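Local coordinates for surface glycan binding protein B (Bacteroides ovatus, PDB 6E57), which binds mixed-linkage beta-glucan at the bacterial cell surface, probably to capture this cereal polysaccharide for uptake and breakdown, at residues Lys331-Ile336 with Phe405-His410; Leu367-Trp372 with Asn397-Glu402. All blocks are in the same frame, centred on the assembly; numbering follows the deposited sequence.

Interaction 1. Residues Lys331-Ile336 with Phe405-His410; sequences KTFGLI and FLCVGH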
loop_
_atom_site.group_PDB
_atom_site.type_symbol
_atom_site.label_atom_id
_atom_site.label_comp_id
_atom_site.label_asym_id
_atom_site.label_seq_id
_atom_site.Cartn_x
_atom_site.Cartn_y
_atom_site.Cartn_z
ATOM N N LYS A 331 28.806 16.746 -25.381
ATOM C CA LYS A 331 27.561 17.467 -25.618
ATOM C C LYS A 331 26.386 16.544 -25.280
ATOM O O LYS A 331 25.356 16.998 -24.769
ATOM C CB LYS A 331 27.421 17.970 -27.056
ATOM C CG LYS A 331 26.189 18.840 -27.268
ATOM C CD LYS A 331 26.020 19.387 -28.659
ATOM C CE LYS A 331 24.793 20.265 -28.780
ATOM N NZ LYS A 331 24.725 20.934 -30.101
ATOM N N THR A 332 26.560 15.257 -25.599
ATOM C CA THR A 332 25.609 14.204 -25.293
ATOM C C THR A 332 26.363 12.981 -24.767
ATOM O O THR A 332 27.594 12.957 -24.752
ATOM C CB THR A 332 24.809 13.807 -26.539
ATOM O OG1 THR A 332 25.711 13.175 -27.450
ATOM C CG2 THR A 332 24.134 14.983 -27.210
ATOM N N PHE A 333 25.603 11.968 -24.347
ATOM C CA PHE A 333 26.124 10.635 -24.117
ATOM C C PHE A 333 25.680 9.735 -25.275
ATOM O O PHE A 333 24.524 9.334 -25.328
ATOM C CB PHE A 333 25.650 10.094 -22.765
ATOM C CG PHE A 333 25.946 8.632 -22.539
ATOM C CD1 PHE A 333 27.170 8.227 -22.034
ATOM C CD2 PHE A 333 25.009 7.659 -22.848
ATOM C CE1 PHE A 333 27.450 6.885 -21.836
ATOM C CE2 PHE A 333 25.288 6.317 -22.650
ATOM C CZ PHE A 333 26.508 5.932 -22.141
ATOM N N GLY A 334 26.597 9.476 -26.217
ATOM C CA GLY A 334 26.468 8.393 -27.200
ATOM C C GLY A 334 26.947 7.089 -26.590
ATOM O O GLY A 334 26.392 6.630 -25.599
ATOM N N LEU A 335 27.968 6.485 -27.192
ATOM C CA LEU A 335 28.866 5.517 -26.523
ATOM C C LEU A 335 28.222 4.138 -26.309
ATOM O O LEU A 335 28.938 3.191 -26.000
ATOM C CB LEU A 335 29.380 6.104 -25.201
ATOM C CG LEU A 335 30.253 7.356 -25.332
ATOM C CD1 LEU A 335 30.887 7.723 -23.999
ATOM C CD2 LEU A 335 31.333 7.175 -26.387
ATOM N N ILE A 336 26.903 4.004 -26.476
ATOM C CA ILE A 336 26.304 2.682 -26.651
ATOM C C ILE A 336 25.806 2.589 -28.089
ATOM O O ILE A 336 24.871 3.287 -28.469
ATOM C CB ILE A 336 25.187 2.396 -25.630
ATOM C CG1 ILE A 336 25.689 2.521 -24.189
ATOM C CG2 ILE A 336 24.574 1.026 -25.888
ATOM C CD1 ILE A 336 24.609 2.348 -23.152
ATOM N N PHE A 405 20.598 5.713 -29.412
ATOM C CA PHE A 405 20.214 6.182 -28.091
ATOM C C PHE A 405 21.130 7.337 -27.676
ATOM O O PHE A 405 22.333 7.292 -27.926
ATOM C CB PHE A 405 20.298 5.014 -27.107
ATOM C CG PHE A 405 20.114 5.373 -25.656
ATOM C CD1 PHE A 405 18.846 5.543 -25.121
ATOM C CD2 PHE A 405 21.211 5.512 -24.819
ATOM C CE1 PHE A 405 18.680 5.858 -23.781
ATOM C CE2 PHE A 405 21.044 5.835 -23.480
ATOM C CZ PHE A 405 19.779 6.006 -22.964
ATOM N N LEU A 406 20.544 8.359 -27.041
ATOM C CA LEU A 406 21.293 9.457 -26.430
ATOM C C LEU A 406 20.767 9.710 -25.012
ATOM O O LEU A 406 19.577 9.574 -24.749
ATOM C CB LEU A 406 21.138 10.729 -27.272
ATOM C CG LEU A 406 21.824 10.752 -28.637
ATOM C CD1 LEU A 406 21.602 12.094 -29.306
ATOM C CD2 LEU A 406 23.310 10.475 -28.526
ATOM N N CYS A 407 21.682 10.082 -24.111
ATOM C CA CYS A 407 21.343 10.837 -22.913
ATOM C C CYS A 407 21.758 12.296 -23.137
ATOM O O CYS A 407 22.907 12.594 -23.465
ATOM C CB CYS A 407 22.006 10.263 -21.669
ATOM S SG CYS A 407 21.266 8.703 -21.126
ATOM N N VAL A 408 20.785 13.188 -22.960
ATOM C CA VAL A 408 20.869 14.581 -23.321
ATOM C C VAL A 408 20.598 15.403 -22.054
ATOM O O VAL A 408 20.028 14.880 -21.099
ATOM C CB VAL A 408 19.864 14.847 -24.459
ATOM C CG1 VAL A 408 19.248 16.233 -24.412
ATOM C CG2 VAL A 408 20.486 14.572 -25.818
ATOM N N GLY A 409 21.035 16.668 -22.039
ATOM C CA GLY A 409 20.775 17.572 -20.915
ATOM C C GLY A 409 21.991 18.405 -20.544
ATOM O O GLY A 409 22.829 18.711 -21.402
ATOM N N HIS A 410 22.078 18.770 -19.256
ATOM C CA HIS A 410 23.135 19.641 -18.737
ATOM C C HIS A 410 23.426 19.337 -17.265
ATOM O O HIS A 410 22.525 19.054 -16.493
ATOM C CB HIS A 410 22.744 21.113 -18.918
ATOM C CG HIS A 410 23.726 22.070 -18.333
ATOM N ND1 HIS A 410 24.883 22.435 -18.993
ATOM C CD2 HIS A 410 23.734 22.733 -17.158
ATOM C CE1 HIS A 410 25.563 23.282 -18.248
ATOM N NE2 HIS A 410 24.878 23.482 -17.116
HETATM O O HOH W 1 22.862 17.362 -24.113
HETATM O O HOH W 2 24.141 5.503 -26.851
#
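Phe-333, in the loop 331-336, and Cys-407, on strand 405-409, form a single antiparallel hydrogen-bonded bridge: Phe-333 N reaches Cys-407 O at 2.9 Å, and Cys-407 N returns to Phe-333 O at 3.2 Å. Beyond Phe-333 N, water takes over from direct pairing, one molecule donating to Lys-331 O and accepting from Gly-409 N. On one side of the bridge Phe-333 lays its CB against Cys-407 CB at 3.8 Å. With CG anti to the backbone N (chi1 170°), its ring runs alongside the strand, and its CE2 meets Phe-405 CE2 edge to edge at 4.4 Å. Cys-407 SG stands oblique to the Phe-333 ring, a loose sulfur-aromatic contact. On the other side, Leu-406 brings CD2 to 3.8 Å from Thr-332 OG1, while the methyls Thr-332 CG2 and Val-408 CG2 lie side by side at 3.9 Å. Lys-331 NZ, in a salt bridge with Asp-326, donates to O2 of the chain D glucose. The contact thus divides its chemistry: Phe-333, Phe-405 and Cys-407 pack on the inward side, while on the other the methyl groups of Thr-332, Leu-406 and Val-408 lie under the indole of Trp-372, a residue of the glycan site.

Interaction 2. Residues Leu367-Trp372 with Asn397-Glu402; sequences LATGYW and NKIQAE. With BGC (beta-D-glucopyranose), chain E; BGC (beta-D-glucopyranose), chain B; BGC (beta-D-glucopyranose), chain C; BGC (beta-D-glucopyranose), chain D.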
loop_
_atom_site.group_PDB
_atom_site.type_symbol
_atom_site.label_atom_id
_atom_site.label_comp_id
_atom_site.label_asym_id
_atom_site.label_seq_id
_atom_site.Cartn_x
_atom_site.Cartn_y
_atom_site.Cartn_z
ATOM N N LEU A 367 16.323 10.974 -21.654
ATOM C CA LEU A 367 16.653 9.866 -22.548
ATOM C C LEU A 367 15.970 10.126 -23.892
ATOM O O LEU A 367 14.787 10.447 -23.929
ATOM C CB LEU A 367 16.179 8.544 -21.938
ATOM C CG LEU A 367 17.136 7.891 -20.946
ATOM C CD1 LEU A 367 17.387 8.794 -19.751
ATOM C CD2 LEU A 367 16.598 6.541 -20.495
ATOM N N ALA A 368 16.730 9.989 -24.983
ATOM C CA ALA A 368 16.243 10.340 -26.305
ATOM C C ALA A 368 16.896 9.458 -27.371
ATOM O O ALA A 368 17.835 8.711 -27.094
ATOM C CB ALA A 368 16.512 11.798 -26.576
ATOM N N THR A 369 16.376 9.583 -28.596
ATOM C CA THR A 369 16.946 8.958 -29.774
ATOM C C THR A 369 18.088 9.835 -30.296
ATOM O O THR A 369 18.349 10.914 -29.752
ATOM C CB THR A 369 15.889 8.764 -30.866
ATOM O OG1 THR A 369 15.547 10.060 -31.356
ATOM C CG2 THR A 369 14.651 8.045 -30.375
ATOM N N GLY A 370 18.737 9.369 -31.371
ATOM C CA GLY A 370 19.788 10.109 -32.066
ATOM C C GLY A 370 19.276 11.389 -32.708
ATOM O O GLY A 370 20.063 12.286 -32.983
ATOM N N TYR A 371 17.957 11.459 -32.952
ATOM C CA TYR A 371 17.272 12.639 -33.519
ATOM C C TYR A 371 16.771 13.567 -32.398
ATOM O O TYR A 371 16.090 14.558 -32.674
ATOM C CB TYR A 371 16.085 12.215 -34.395
ATOM C CG TYR A 371 16.410 11.490 -35.681
ATOM C CD1 TYR A 371 17.671 10.967 -35.940
ATOM C CD2 TYR A 371 15.424 11.282 -36.635
ATOM C CE1 TYR A 371 17.950 10.292 -37.117
ATOM C CE2 TYR A 371 15.686 10.602 -37.813
ATOM C CZ TYR A 371 16.954 10.106 -38.057
ATOM O OH TYR A 371 17.227 9.435 -39.215
ATOM N N TRP A 372 17.095 13.224 -31.142
ATOM C CA TRP A 372 16.743 13.985 -29.930
ATOM C C TRP A 372 15.240 13.899 -29.635
ATOM O O TRP A 372 14.703 14.744 -28.924
ATOM C CB TRP A 372 17.218 15.443 -30.019
ATOM C CG TRP A 372 18.705 15.602 -29.936
ATOM C CD1 TRP A 372 19.639 15.056 -30.767
ATOM C CD2 TRP A 372 19.434 16.376 -28.971
ATOM N NE1 TRP A 372 20.897 15.435 -30.385
ATOM C CE2 TRP A 372 20.803 16.247 -29.288
ATOM C CE3 TRP A 372 19.069 17.165 -27.878
ATOM C CZ2 TRP A 372 21.801 16.875 -28.547
ATOM C CZ3 TRP A 372 20.056 17.789 -27.147
ATOM C CH2 TRP A 372 21.405 17.637 -27.473
ATOM N N ASN A 397 12.095 0.333 -31.826
ATOM C CA ASN A 397 11.957 0.535 -33.268
ATOM C C ASN A 397 12.405 1.949 -33.647
ATOM O O ASN A 397 13.058 2.144 -34.666
ATOM C CB ASN A 397 10.524 0.307 -33.750
ATOM C CG ASN A 397 10.108 -1.148 -33.740
ATOM O OD1 ASN A 397 10.936 -2.045 -33.581
ATOM N ND2 ASN A 397 8.818 -1.388 -33.907
ATOM N N LYS A 398 12.034 2.925 -32.817
ATOM C CA LYS A 398 12.321 4.325 -33.066
ATOM C C LYS A 398 13.828 4.570 -32.905
ATOM O O LYS A 398 14.413 5.342 -33.658
ATOM C CB LYS A 398 11.486 5.202 -32.129
ATOM C CG LYS A 398 11.544 6.693 -32.423
ATOM C CD LYS A 398 10.477 7.493 -31.706
ATOM C CE LYS A 398 9.103 7.311 -32.315
ATOM N NZ LYS A 398 8.196 8.419 -31.940
ATOM N N ILE A 399 14.444 3.892 -31.932
ATOM C CA ILE A 399 15.880 3.995 -31.679
ATOM C C ILE A 399 16.665 3.560 -32.929
ATOM O O ILE A 399 17.653 4.195 -33.286
ATOM C CB ILE A 399 16.274 3.186 -30.425
ATOM C CG1 ILE A 399 15.779 3.869 -29.148
ATOM C CG2 ILE A 399 17.776 2.934 -30.378
ATOM C CD1 ILE A 399 15.908 3.022 -27.902
ATOM N N GLN A 400 16.225 2.480 -33.585
ATOM C CA GLN A 400 16.863 1.993 -34.816
ATOM C C GLN A 400 16.567 2.950 -35.980
ATOM O O GLN A 400 17.417 3.184 -36.828
ATOM C CB GLN A 400 16.400 0.571 -35.143
ATOM C CG GLN A 400 16.790 -0.458 -34.089
ATOM C CD GLN A 400 18.275 -0.491 -33.817
ATOM O OE1 GLN A 400 19.085 -0.719 -34.712
ATOM N NE2 GLN A 400 18.642 -0.259 -32.565
ATOM N N ALA A 401 15.352 3.505 -36.000
ATOM C CA ALA A 401 14.901 4.428 -37.043
ATOM C C ALA A 401 15.597 5.793 -36.921
ATOM O O ALA A 401 15.773 6.473 -37.933
ATOM C CB ALA A 401 13.401 4.579 -36.970
ATOM N N GLU A 402 15.973 6.189 -35.695
ATOM C CA GLU A 402 16.453 7.548 -35.401
ATOM C C GLU A 402 17.858 7.516 -34.774
ATOM O O GLU A 402 18.123 8.202 -33.790
ATOM C CB GLU A 402 15.459 8.264 -34.484
ATOM C CG GLU A 402 14.075 8.428 -35.092
ATOM C CD GLU A 402 13.139 9.374 -34.357
ATOM O OE1 GLU A 402 13.576 9.993 -33.366
ATOM O OE2 GLU A 402 11.968 9.494 -34.780
HETATM C C2 BGC E . 17.822 17.191 -33.664
HETATM C C3 BGC E . 18.091 18.552 -33.047
HETATM C C4 BGC E . 19.488 18.563 -32.449
HETATM C C5 BGC E . 20.500 18.196 -33.529
HETATM C C6 BGC E . 21.922 18.196 -32.989
HETATM C C1 BGC E . 18.919 16.852 -34.678
HETATM O O2 BGC E . 16.521 17.201 -34.266
HETATM O O3 BGC E . 17.102 18.823 -32.054
HETATM O O4 BGC E . 19.810 19.874 -31.983
HETATM O O5 BGC E . 20.205 16.910 -34.066
HETATM O O6 BGC E . 22.818 17.760 -34.014
HETATM C C2 BGC B . 17.074 11.396 -42.403
HETATM C C3 BGC B . 17.627 12.594 -41.657
HETATM C C4 BGC B . 18.733 12.180 -40.702
HETATM C C5 BGC B . 19.765 11.254 -41.350
HETATM C C6 BGC B . 20.640 10.604 -40.282
HETATM C C1 BGC B . 18.188 10.583 -43.051
HETATM O O1 BGC B . 17.636 9.384 -43.604
HETATM O O2 BGC B . 16.175 11.869 -43.404
HETATM O O3 BGC B . 16.587 13.221 -40.903
HETATM O O4 BGC B . 19.394 13.362 -40.237
HETATM O O5 BGC B . 19.152 10.194 -42.082
HETATM O O6 BGC B . 22.024 10.766 -40.605
HETATM C C2 BGC C . 20.420 14.255 -38.266
HETATM C C3 BGC C . 20.233 14.611 -36.803
HETATM C C4 BGC C . 18.963 15.418 -36.597
HETATM C C5 BGC C . 17.768 14.757 -37.270
HETATM C C6 BGC C . 16.524 15.612 -37.070
HETATM C C1 BGC C . 19.148 13.651 -38.850
HETATM O O2 BGC C . 21.514 13.338 -38.381
HETATM O O3 BGC C . 21.347 15.387 -36.363
HETATM O O4 BGC C . 18.682 15.532 -35.196
HETATM O O5 BGC C . 18.055 14.557 -38.658
HETATM O O6 BGC C . 15.482 15.193 -37.946
HETATM C C2 BGC D . 20.588 21.127 -30.119
HETATM C C3 BGC D . 20.422 21.418 -28.636
HETATM C C4 BGC D . 18.970 21.722 -28.302
HETATM C C5 BGC D . 18.034 20.680 -28.925
HETATM C C6 BGC D . 16.563 21.028 -28.778
HETATM C C1 BGC D . 19.599 20.071 -30.583
HETATM O O2 BGC D . 21.920 20.682 -30.383
HETATM O O3 BGC D . 21.229 22.539 -28.278
HETATM O O4 BGC D . 18.841 21.702 -26.872
HETATM O O5 BGC D . 18.277 20.520 -30.320
HETATM O O6 BGC D . 15.817 19.824 -28.956
#
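The type I turn from Thr-369 to Trp-372 carries two aromatic residues of the glycan-binding platform, and Glu-402, just past helix 393-401, braces it from behind. Tyr-371 is sandwiched: Glu-402 CA sits over the centre of one ring face, a CH-pi contact 3.6 Å from the centroid, and C5 of the chain C glucose lies 3.9 Å above the opposite face, toward the rim. The Glu-402 carboxylate runs nearly parallel to the ring, 11° between planes, its chain extended beyond CG, and Thr-369 OG1 donates to the anti lone pair of Glu-402 OE1 at 2.8 Å. OE1 also bonds the Thr-373 hydroxyl. Thr-369 OG1 in turn accepts from Tyr-371 N at 3.2 Å, closing an ST turn that ties the aromatic residue to the carboxylate. Gly-370 N makes a weak bond to Glu-402 O. On the sugar side, the chain E glucose donates from O2 to Tyr-371 O at 3.1 Å, and Trp-372 offers one face to glucoses E and D, with C4 of glucose E 3.8 Å above its plane. The turn begins on the last residue of strand 364-369, which neighbours strand 405-409; behind it, Ile-399 of helix 393-401 packs on Phe-341 of helix 338-343.

Both contacts lie at the C-terminal, glycan-binding end of this elongated protein, their centres about 11 Å apart. Along the chain, interaction 2 is nested within interaction 1: the loop 331-336 comes first, then strand 364-369 with its turn, helix 393-401, and finally strand 405-409. The last two elements follow each other directly, so each supplies one half of a contact. Strands 364-369 and 405-409 are neighbours in a three-stranded antiparallel sheet, joined by a probable hydrogen bond from Leu-406 N to Ala-368 O at 2.7 Å. Trp-372 of interaction 2 rests on interaction 1 with the face turned away from the glucoses, so the sugar-contacting residues follow one another from Tyr-371 over Trp-372 to Lys-331, consistent with one extended glycan-binding face.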